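Local coordinates for protein PHB depolymerase (Penicillium funiculosum, PDB 2D81) that hydrolyses the ester bonds of the biopolyester poly(3-hydroxybutyrate), releasing soluble hydroxybutyrate products, at residues R91-M95 against A167-I172; C221-L227 against N255-P261; G17-Y23 against G41-P47. One frame throughout, in Å; residues are numbered along the deposited sequence.

Contact 1. Residues R91-M95 against A167-I172; sequences RKIYM and AALKWI. With NAG (2-acetamido-2-deoxy-beta-D-glucopyranose), chain B.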
loop_
_atom_site.group_PDB
_atom_site.type_symbol
_atom_site.label_atom_id
_atom_site.label_comp_id
_atom_site.label_asym_id
_atom_site.label_seq_id
_atom_site.Cartn_x
_atom_site.Cartn_y
_atom_site.Cartn_z
ATOM N N ARG A 91 -7.961 2.563 -14.316
ATOM C CA ARG A 91 -6.910 2.696 -13.315
ATOM C C ARG A 91 -5.657 1.972 -13.783
ATOM O O ARG A 91 -5.736 0.917 -14.414
ATOM C CB ARG A 91 -7.375 2.100 -11.983
ATOM C CG ARG A 91 -8.563 2.823 -11.360
ATOM C CD ARG A 91 -8.151 4.162 -10.766
ATOM N NE ARG A 91 -9.289 4.895 -10.217
ATOM C CZ ARG A 91 -10.136 5.621 -10.940
ATOM N NH1 ARG A 91 -11.145 6.247 -10.347
ATOM N NH2 ARG A 91 -9.971 5.735 -12.250
ATOM N N LYS A 92 -4.500 2.549 -13.475
ATOM C CA LYS A 92 -3.232 1.863 -13.682
ATOM C C LYS A 92 -2.983 0.968 -12.477
ATOM O O LYS A 92 -2.985 1.436 -11.337
ATOM C CB LYS A 92 -2.090 2.874 -13.825
ATOM C CG LYS A 92 -2.276 3.871 -14.960
ATOM C CD LYS A 92 -2.364 3.172 -16.304
ATOM C CE LYS A 92 -1.032 2.555 -16.700
ATOM N NZ LYS A 92 -0.018 3.605 -16.985
ATOM N N ILE A 93 -2.777 -0.321 -12.728
ATOM C CA ILE A 93 -2.584 -1.276 -11.646
ATOM C C ILE A 93 -1.271 -2.016 -11.828
ATOM O O ILE A 93 -1.036 -2.648 -12.860
ATOM C CB ILE A 93 -3.745 -2.294 -11.589
ATOM C CG1 ILE A 93 -5.068 -1.555 -11.374
ATOM C CG2 ILE A 93 -3.514 -3.295 -10.457
ATOM C CD1 ILE A 93 -6.289 -2.451 -11.392
ATOM N N TYR A 94 -0.412 -1.908 -10.819
ATOM C CA TYR A 94 0.888 -2.562 -10.813
ATOM C C TYR A 94 0.882 -3.684 -9.781
ATOM O O TYR A 94 0.423 -3.495 -8.659
ATOM C CB TYR A 94 1.984 -1.551 -10.461
ATOM C CG TYR A 94 3.342 -2.180 -10.237
ATOM C CD1 TYR A 94 4.200 -2.436 -11.303
ATOM C CD2 TYR A 94 3.752 -2.549 -8.956
ATOM C CE1 TYR A 94 5.436 -3.044 -11.099
ATOM C CE2 TYR A 94 4.983 -3.160 -8.742
ATOM C CZ TYR A 94 5.818 -3.404 -9.817
ATOM O OH TYR A 94 7.030 -4.014 -9.610
ATOM N N MET A 95 1.388 -4.849 -10.169
ATOM C CA MET A 95 1.457 -5.997 -9.269
ATOM C C MET A 95 2.819 -6.674 -9.362
ATOM O O MET A 95 3.377 -6.810 -10.451
ATOM C CB MET A 95 0.351 -7.000 -9.605
ATOM C CG MET A 95 -1.038 -6.511 -9.235
ATOM S SD MET A 95 -2.337 -7.617 -9.799
ATOM C CE MET A 95 -2.533 -7.028 -11.479
ATOM N N ALA A 167 9.463 1.007 -10.433
ATOM C CA ALA A 167 8.597 0.297 -11.365
ATOM C C ALA A 167 7.136 0.643 -11.094
ATOM O O ALA A 167 6.376 0.934 -12.018
ATOM C CB ALA A 167 8.813 -1.207 -11.240
ATOM N N ALA A 168 6.747 0.608 -9.824
ATOM C CA ALA A 168 5.367 0.899 -9.446
ATOM C C ALA A 168 4.977 2.336 -9.789
ATOM O O ALA A 168 3.923 2.575 -10.379
ATOM C CB ALA A 168 5.166 0.645 -7.952
ATOM N N LEU A 169 5.822 3.292 -9.418
ATOM C CA LEU A 169 5.510 4.700 -9.652
ATOM C C LEU A 169 5.497 5.054 -11.136
ATOM O O LEU A 169 4.634 5.808 -11.595
ATOM C CB LEU A 169 6.506 5.599 -8.911
ATOM C CG LEU A 169 6.428 5.564 -7.382
ATOM C CD1 LEU A 169 7.524 6.444 -6.798
ATOM C CD2 LEU A 169 5.048 6.039 -6.922
ATOM N N LYS A 170 6.447 4.511 -11.889
ATOM C CA LYS A 170 6.461 4.733 -13.325
ATOM C C LYS A 170 5.257 4.089 -14.001
ATOM O O LYS A 170 4.714 4.647 -14.950
ATOM C CB LYS A 170 7.762 4.210 -13.944
ATOM C CG LYS A 170 8.964 5.100 -13.648
ATOM C CD LYS A 170 10.210 4.656 -14.401
ATOM C CE LYS A 170 10.733 3.323 -13.900
ATOM N NZ LYS A 170 11.949 2.911 -14.655
ATOM N N TRP A 171 4.821 2.930 -13.518
ATOM C CA TRP A 171 3.650 2.309 -14.123
ATOM C C TRP A 171 2.399 3.127 -13.839
ATOM O O TRP A 171 1.579 3.354 -14.728
ATOM C CB TRP A 171 3.434 0.881 -13.617
ATOM C CG TRP A 171 2.314 0.231 -14.359
ATOM C CD1 TRP A 171 1.043 0.009 -13.912
ATOM C CD2 TRP A 171 2.337 -0.181 -15.727
ATOM N NE1 TRP A 171 0.268 -0.513 -14.924
ATOM C CE2 TRP A 171 1.040 -0.640 -16.049
ATOM C CE3 TRP A 171 3.330 -0.204 -16.716
ATOM C CZ2 TRP A 171 0.708 -1.118 -17.321
ATOM C CZ3 TRP A 171 3.001 -0.679 -17.982
ATOM C CH2 TRP A 171 1.700 -1.130 -18.272
ATOM N N ILE A 172 2.260 3.571 -12.596
ATOM C CA ILE A 172 1.070 4.305 -12.187
ATOM C C ILE A 172 0.995 5.682 -12.846
ATOM O O ILE A 172 -0.064 6.084 -13.328
ATOM C CB ILE A 172 1.027 4.458 -10.652
ATOM C CG1 ILE A 172 0.867 3.074 -10.013
ATOM C CG2 ILE A 172 -0.124 5.377 -10.240
ATOM C CD1 ILE A 172 0.963 3.066 -8.498
HETATM C C1 NAG B . -5.179 3.670 -19.182
HETATM C C2 NAG B . -6.607 4.171 -19.457
HETATM C C3 NAG B . -6.620 5.662 -19.852
HETATM C C4 NAG B . -5.703 6.520 -18.965
HETATM C C5 NAG B . -4.336 5.859 -18.822
HETATM C C6 NAG B . -3.388 6.616 -17.914
HETATM C C7 NAG B . -8.413 2.939 -20.504
HETATM C C8 NAG B . -9.075 2.627 -21.837
HETATM N N2 NAG B . -7.160 3.387 -20.546
HETATM O O3 NAG B . -7.945 6.164 -19.755
HETATM O O4 NAG B . -5.545 7.801 -19.554
HETATM O O5 NAG B . -4.500 4.539 -18.273
HETATM O O6 NAG B . -2.037 6.381 -18.285
HETATM O O7 NAG B . -9.037 2.773 -19.457
#
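Lys92 holds Trp171 in three ways at once. The ammonium of Lys92 donates to the main-chain carbonyl of Trp171, NZ lying 2.8 Å from O, and the C=O...N angle of 171° puts the donor almost straight in front of the oxygen. The same NZ sits over the indole, 4.5 Å from the centroid of the five-membered ring of Trp171 and 11° off its normal, a cation-pi contact, while Lys92 CE lies over the same face nearer the rim as a CH-pi partner. The lysine chain, bent at each torsion beyond chi1, curls so that the two side chains cross at about a right angle, and its CD comes 3.2 Å from O5 of the N-acetylglucosamine.

The second half of the contact is flat-on. Ala168 CA stands over the centre of the Tyr94 ring, 3.8 Å from its centroid, and Ala168 CB touches Tyr94 CD2 at 3.6 Å. Towards the phenol end, Ala167 CB reaches Tyr94 OH at 3.7 Å. With CG opposite the backbone N (chi1 172°), the tyrosine lays its ring along the helix; its hydroxyl is hydrogen-bonded to Tyr162.

Further out, Trp171 NE1 donates to the carbonyl of Asn124, the likely bearer of the glycan, and so fixes the indole under the lysine. The axes of 92-95 and 167-172, parts of strand 92-98 and helix 164-173, run nearly antiparallel and come within 7.8 Å, a helix packed on the central sheet of an alpha/beta hydrolase. Since Trp171 is near the C-terminal end of its helix, the lysine charge probably gains from the helix dipole as well as from the carbonyl and the indole, while the alanines let the helix lie close over Tyr94.

Contact 2. Residues C221-L227 against N255-P261; sequences CSLHVAL and NMIILYP
CE2 of the Tyr260 ring lies 3.9 Å from Ala226 CB, while CG2 of Ile258, from its own strand, lies over one ring face, offset toward the rim. The His224 imidazole has Ile258 CD1 obliquely beside it and meets the ring of Tyr247; its two nitrogens are held by Ser14 and Ser16. These groups sit on adjacent parallel strands of the central sheet of an alpha/beta hydrolase fold, joined by a helical crossover whose helix 247-251 packs on Ala226, Ile258 and Tyr260.

The strands are in regular parallel register. Ser222 and His224 each use N and O towards the partner strand, and Ala226 N continues the pattern to Leu259 O at 2.9 Å. On the face turned to helix 301-314, Leu223 CD1 approaches Ile257 CG2 at 3.9 Å, and Val225 and Leu259 lie side by side, pointing the same way.

On the face turned to helix 164-173, Met256 extends with CG opposite the backbone N (chi1 -174°) and bends only at its last torsion. Its CG lies 3.2 Å from Ser222 OG and its SD 4.1 Å from His224 CB. An alanine at Met256 is likely to open a gap between Ser222 OG, His224 CB and Tyr173 of the covering helix.

Water closes both ends. One molecule joins Ser222 OG to Asn255 O; the other donates to Ala226 O at 2.7 Å and to Pro261 O at 2.8 Å.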
loop_
_atom_site.group_PDB
_atom_site.type_symbol
_atom_site.label_atom_id
_atom_site.label_comp_id
_atom_site.label_asym_id
_atom_site.label_seq_id
_atom_site.Cartn_x
_atom_site.Cartn_y
_atom_site.Cartn_z
ATOM N N CYS A 221 1.661 19.306 -7.031
ATOM C CA CYS A 221 2.315 18.029 -6.781
ATOM C C CYS A 221 1.318 16.878 -6.808
ATOM O O CYS A 221 0.108 17.088 -6.722
ATOM C CB CYS A 221 3.046 18.088 -5.433
ATOM S SG CYS A 221 4.563 19.093 -5.560
ATOM N N SER A 222 1.836 15.663 -6.958
ATOM C CA SER A 222 1.024 14.459 -6.844
ATOM C C SER A 222 1.226 13.830 -5.471
ATOM O O SER A 222 2.051 14.294 -4.687
ATOM C CB SER A 222 1.408 13.454 -7.932
ATOM O OG SER A 222 2.789 13.133 -7.867
ATOM N N LEU A 223 0.480 12.766 -5.193
ATOM C CA LEU A 223 0.560 12.095 -3.901
ATOM C C LEU A 223 0.483 10.580 -4.062
ATOM O O LEU A 223 -0.475 10.054 -4.635
ATOM C CB LEU A 223 -0.577 12.566 -2.992
ATOM C CG LEU A 223 -0.742 11.837 -1.652
ATOM C CD1 LEU A 223 0.461 12.088 -0.755
ATOM C CD2 LEU A 223 -2.015 12.324 -0.970
ATOM N N HIS A 224 1.495 9.888 -3.555
ATOM C CA HIS A 224 1.470 8.432 -3.476
ATOM C C HIS A 224 1.521 8.017 -2.011
ATOM O O HIS A 224 2.368 8.491 -1.249
ATOM C CB HIS A 224 2.672 7.834 -4.212
ATOM C CG HIS A 224 2.649 6.339 -4.297
ATOM N ND1 HIS A 224 1.793 5.654 -5.133
ATOM C CD2 HIS A 224 3.366 5.395 -3.641
ATOM C CE1 HIS A 224 1.985 4.355 -4.989
ATOM N NE2 HIS A 224 2.934 4.172 -4.089
ATOM N N VAL A 225 0.607 7.135 -1.625
ATOM C CA VAL A 225 0.593 6.575 -0.282
ATOM C C VAL A 225 1.298 5.223 -0.320
ATOM O O VAL A 225 0.912 4.339 -1.084
ATOM C CB VAL A 225 -0.859 6.379 0.212
ATOM C CG1 VAL A 225 -0.867 5.841 1.638
ATOM C CG2 VAL A 225 -1.611 7.702 0.136
ATOM N N ALA A 226 2.338 5.073 0.494
ATOM C CA ALA A 226 3.101 3.826 0.535
ATOM C C ALA A 226 2.928 3.132 1.886
ATOM O O ALA A 226 3.205 3.716 2.935
ATOM C CB ALA A 226 4.579 4.109 0.275
ATOM N N LEU A 227 2.475 1.882 1.852
ATOM C CA LEU A 227 2.125 1.157 3.071
ATOM C C LEU A 227 3.106 0.036 3.417
ATOM O O LEU A 227 3.261 -0.921 2.661
ATOM C CB LEU A 227 0.714 0.574 2.936
ATOM C CG LEU A 227 -0.413 1.583 2.704
ATOM C CD1 LEU A 227 -1.703 0.836 2.400
ATOM C CD2 LEU A 227 -0.581 2.476 3.925
ATOM N N ASN A 255 7.909 16.090 -8.353
ATOM C CA ASN A 255 6.873 16.876 -7.689
ATOM C C ASN A 255 5.851 15.964 -7.028
ATOM O O ASN A 255 4.646 16.148 -7.190
ATOM C CB ASN A 255 6.162 17.782 -8.695
ATOM C CG ASN A 255 7.102 18.754 -9.370
ATOM O OD1 ASN A 255 7.877 19.444 -8.709
ATOM N ND2 ASN A 255 7.034 18.823 -10.695
ATOM N N MET A 256 6.343 14.976 -6.292
ATOM C CA MET A 256 5.479 13.966 -5.695
ATOM C C MET A 256 5.733 13.874 -4.193
ATOM O O MET A 256 6.877 13.771 -3.757
ATOM C CB MET A 256 5.745 12.607 -6.346
ATOM C CG MET A 256 4.803 11.500 -5.908
ATOM S SD MET A 256 5.280 9.922 -6.630
ATOM C CE MET A 256 4.933 10.242 -8.383
ATOM N N ILE A 257 4.659 13.922 -3.411
ATOM C CA ILE A 257 4.733 13.660 -1.980
ATOM C C ILE A 257 4.453 12.174 -1.740
ATOM O O ILE A 257 3.571 11.594 -2.372
ATOM C CB ILE A 257 3.694 14.514 -1.213
ATOM C CG1 ILE A 257 4.043 16.001 -1.358
ATOM C CG2 ILE A 257 3.653 14.112 0.255
ATOM C CD1 ILE A 257 3.022 16.940 -0.721
ATOM N N ILE A 258 5.219 11.555 -0.847
ATOM C CA ILE A 258 4.941 10.179 -0.447
ATOM C C ILE A 258 4.439 10.183 0.991
ATOM O O ILE A 258 5.149 10.612 1.900
ATOM C CB ILE A 258 6.204 9.283 -0.509
ATOM C CG1 ILE A 258 6.902 9.416 -1.868
ATOM C CG2 ILE A 258 5.814 7.834 -0.257
ATOM C CD1 ILE A 258 6.089 8.918 -3.053
ATOM N N LEU A 259 3.213 9.711 1.197
ATOM C CA LEU A 259 2.651 9.607 2.542
ATOM C C LEU A 259 2.894 8.210 3.097
ATOM O O LEU A 259 2.609 7.214 2.428
ATOM C CB LEU A 259 1.146 9.893 2.512
ATOM C CG LEU A 259 0.346 9.631 3.794
ATOM C CD1 LEU A 259 0.812 10.571 4.906
ATOM C CD2 LEU A 259 -1.140 9.836 3.515
ATOM N N TYR A 260 3.434 8.145 4.311
ATOM C CA TYR A 260 3.730 6.867 4.959
ATOM C C TYR A 260 2.949 6.684 6.260
ATOM O O TYR A 260 3.456 6.997 7.338
ATOM C CB TYR A 260 5.225 6.745 5.298
ATOM C CG TYR A 260 6.179 6.756 4.125
ATOM C CD1 TYR A 260 6.768 7.946 3.685
ATOM C CD2 TYR A 260 6.522 5.571 3.476
ATOM C CE1 TYR A 260 7.682 7.949 2.626
ATOM C CE2 TYR A 260 7.431 5.565 2.416
ATOM C CZ TYR A 260 8.006 6.754 1.999
ATOM O OH TYR A 260 8.902 6.745 0.953
ATOM N N PRO A 261 1.707 6.183 6.182
ATOM C CA PRO A 261 0.927 5.981 7.411
ATOM C C PRO A 261 1.601 4.869 8.217
ATOM O O PRO A 261 2.296 4.030 7.649
ATOM C CB PRO A 261 -0.447 5.553 6.888
ATOM C CG PRO A 261 -0.494 6.151 5.490
ATOM C CD PRO A 261 0.897 5.892 4.987
HETATM O O HOH W 1 3.845 14.657 -9.938
HETATM O O HOH W 2 3.771 2.998 5.520
#

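Contact 3. Residues G17-Y23 against G41-P47; sequences GLASGGY and GVFAGGP
Backbone hydrogen bonds join the two parallel strand ends: Phe43 N donates to Gly17 O at 2.9 Å, and Ala19 N to Phe43 O at 2.8 Å, both nearly straight. A CA-H...O contact from Ala19 CA to Ala44 O (3.1 Å) carries the pairing past the strand.

Apolar contact is made by Leu18, whose CD1 meets Phe43 CB at 3.8 Å, the two side chains crossing at about a right angle.

Aromatic rings also pack on backbone. Gly17 O lies at the edge of the Phe43 ring. On helix 20-31, the Tyr23 ring lies flat on the 45-46 peptide, with Gly46 N 3.2 Å above its plane and over its centre, while Pro47 O is at the ring edge. The Tyr23 hydroxyl is hydrogen-bonded to Cys59 O, and the ring stacks on Trp287 of the ligand pocket.

Glycines make this closeness possible, since a CB on Gly45 or Gly46 would collide with the 22-23 backbone or with Tyr23 OH. Ala19, engineered in place of serine, holds the strained backbone (phi 61°, psi -115°) of a nucleophile elbow, the sharp strand-to-helix turn of this family. Its ties to Phe43 O of the strand and Ala44 O just after it probably fix where a serine here would present its hydroxyl to the bound ester.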
loop_
_atom_site.group_PDB
_atom_site.type_symbol
_atom_site.label_atom_id
_atom_site.label_comp_id
_atom_site.label_asym_id
_atom_site.label_seq_id
_atom_site.Cartn_x
_atom_site.Cartn_y
_atom_site.Cartn_z
ATOM N N GLY A 17 1.749 -0.881 -1.520
ATOM C CA GLY A 17 2.223 -1.420 -0.259
ATOM C C GLY A 17 2.729 -2.842 -0.366
ATOM O O GLY A 17 2.530 -3.505 -1.385
ATOM N N LEU A 18 3.390 -3.306 0.691
ATOM C CA LEU A 18 3.954 -4.653 0.732
ATOM C C LEU A 18 3.160 -5.562 1.665
ATOM O O LEU A 18 2.870 -5.192 2.802
ATOM C CB LEU A 18 5.404 -4.600 1.213
ATOM C CG LEU A 18 6.086 -5.955 1.435
ATOM C CD1 LEU A 18 6.373 -6.626 0.095
ATOM C CD2 LEU A 18 7.374 -5.743 2.208
ATOM N N ALA A 19 2.828 -6.754 1.178
ATOM C CA ALA A 19 2.252 -7.808 2.007
ATOM C C ALA A 19 0.916 -7.379 2.615
ATOM O O ALA A 19 -0.048 -7.150 1.883
ATOM C CB ALA A 19 3.239 -8.205 3.099
ATOM N N SER A 20 0.845 -7.266 3.939
ATOM C CA SER A 20 -0.390 -6.778 4.547
ATOM C C SER A 20 -0.654 -5.362 4.041
ATOM O O SER A 20 -1.806 -4.951 3.894
ATOM C CB SER A 20 -0.305 -6.789 6.086
ATOM O OG SER A 20 0.675 -5.887 6.583
ATOM N N GLY A 21 0.421 -4.631 3.759
ATOM C CA GLY A 21 0.288 -3.312 3.164
ATOM C C GLY A 21 -0.139 -3.377 1.709
ATOM O O GLY A 21 -0.766 -2.446 1.193
ATOM N N GLY A 22 0.204 -4.478 1.044
ATOM C CA GLY A 22 -0.254 -4.696 -0.316
ATOM C C GLY A 22 -1.726 -5.063 -0.344
ATOM O O GLY A 22 -2.484 -4.568 -1.177
ATOM N N TYR A 23 -2.133 -5.940 0.567
ATOM C CA TYR A 23 -3.550 -6.238 0.742
ATOM C C TYR A 23 -4.316 -4.940 0.985
ATOM O O TYR A 23 -5.322 -4.681 0.331
ATOM C CB TYR A 23 -3.751 -7.202 1.920
ATOM C CG TYR A 23 -3.740 -8.668 1.532
ATOM C CD1 TYR A 23 -4.826 -9.237 0.869
ATOM C CD2 TYR A 23 -2.651 -9.487 1.830
ATOM C CE1 TYR A 23 -4.835 -10.588 0.516
ATOM C CE2 TYR A 23 -2.646 -10.845 1.476
ATOM C CZ TYR A 23 -3.744 -11.384 0.822
ATOM O OH TYR A 23 -3.758 -12.719 0.472
ATOM N N GLY A 41 -0.660 -0.015 -6.552
ATOM C CA GLY A 41 0.326 -1.068 -6.722
ATOM C C GLY A 41 0.324 -2.020 -5.539
ATOM O O GLY A 41 0.125 -1.609 -4.394
ATOM N N VAL A 42 0.547 -3.300 -5.812
ATOM C CA VAL A 42 0.555 -4.309 -4.762
ATOM C C VAL A 42 1.812 -5.168 -4.864
ATOM O O VAL A 42 2.040 -5.825 -5.882
ATOM C CB VAL A 42 -0.689 -5.227 -4.862
ATOM C CG1 VAL A 42 -0.659 -6.277 -3.751
ATOM C CG2 VAL A 42 -1.957 -4.391 -4.773
ATOM N N PHE A 43 2.630 -5.148 -3.813
ATOM C CA PHE A 43 3.798 -6.019 -3.719
ATOM C C PHE A 43 3.493 -7.186 -2.781
ATOM O O PHE A 43 3.352 -6.992 -1.572
ATOM C CB PHE A 43 5.017 -5.268 -3.166
ATOM C CG PHE A 43 5.479 -4.113 -4.019
ATOM C CD1 PHE A 43 4.917 -2.847 -3.867
ATOM C CD2 PHE A 43 6.505 -4.283 -4.944
ATOM C CE1 PHE A 43 5.373 -1.767 -4.623
ATOM C CE2 PHE A 43 6.970 -3.208 -5.708
ATOM C CZ PHE A 43 6.403 -1.950 -5.544
ATOM N N ALA A 44 3.392 -8.388 -3.341
ATOM C CA ALA A 44 3.252 -9.602 -2.541
ATOM C C ALA A 44 2.072 -9.497 -1.581
ATOM O O ALA A 44 2.196 -9.794 -0.391
ATOM C CB ALA A 44 4.546 -9.869 -1.764
ATOM N N GLY A 45 0.932 -9.064 -2.112
ATOM C CA GLY A 45 -0.311 -9.088 -1.361
ATOM C C GLY A 45 -1.266 -10.104 -1.966
ATOM O O GLY A 45 -0.830 -11.124 -2.491
ATOM N N GLY A 46 -2.567 -9.829 -1.907
ATOM C CA GLY A 46 -3.533 -10.790 -2.406
ATOM C C GLY A 46 -4.896 -10.201 -2.721
ATOM O O GLY A 46 -5.099 -8.990 -2.607
ATOM N N PRO A 47 -5.864 -11.052 -3.101
ATOM C CA PRO A 47 -7.231 -10.656 -3.451
ATOM C C PRO A 47 -7.930 -9.708 -2.476
ATOM O O PRO A 47 -7.850 -9.865 -1.256
ATOM C CB PRO A 47 -7.955 -11.994 -3.569
ATOM C CG PRO A 47 -6.878 -12.903 -4.071
ATOM C CD PRO A 47 -5.715 -12.516 -3.186
HETATM O O HOH W 3 -6.767 -7.003 -0.816
#

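In the fold
From the N terminus, contact 3 closes first, a short loop in which strand 13-18, helix 20-31 and strand 39-43 form a beta-alpha-beta unit. Contact 1 then closes a longer loop, bringing helix 164-173 back onto strand 92-98, and contact 2 closes the last, pairing strands 221-227 and 256-260 across a helical crossover. The three follow in series; none nests in or crosses another. All reach one sheet: strand 39-43 stands between 92-98 and 13-18, and 13-18 between 39-43 and 221-227, with Leu227 O probably bonded to Leu18 N. Helix 164-173 spans the group, Ala168 touching Phe43 and Leu169 touching His224 and Met256.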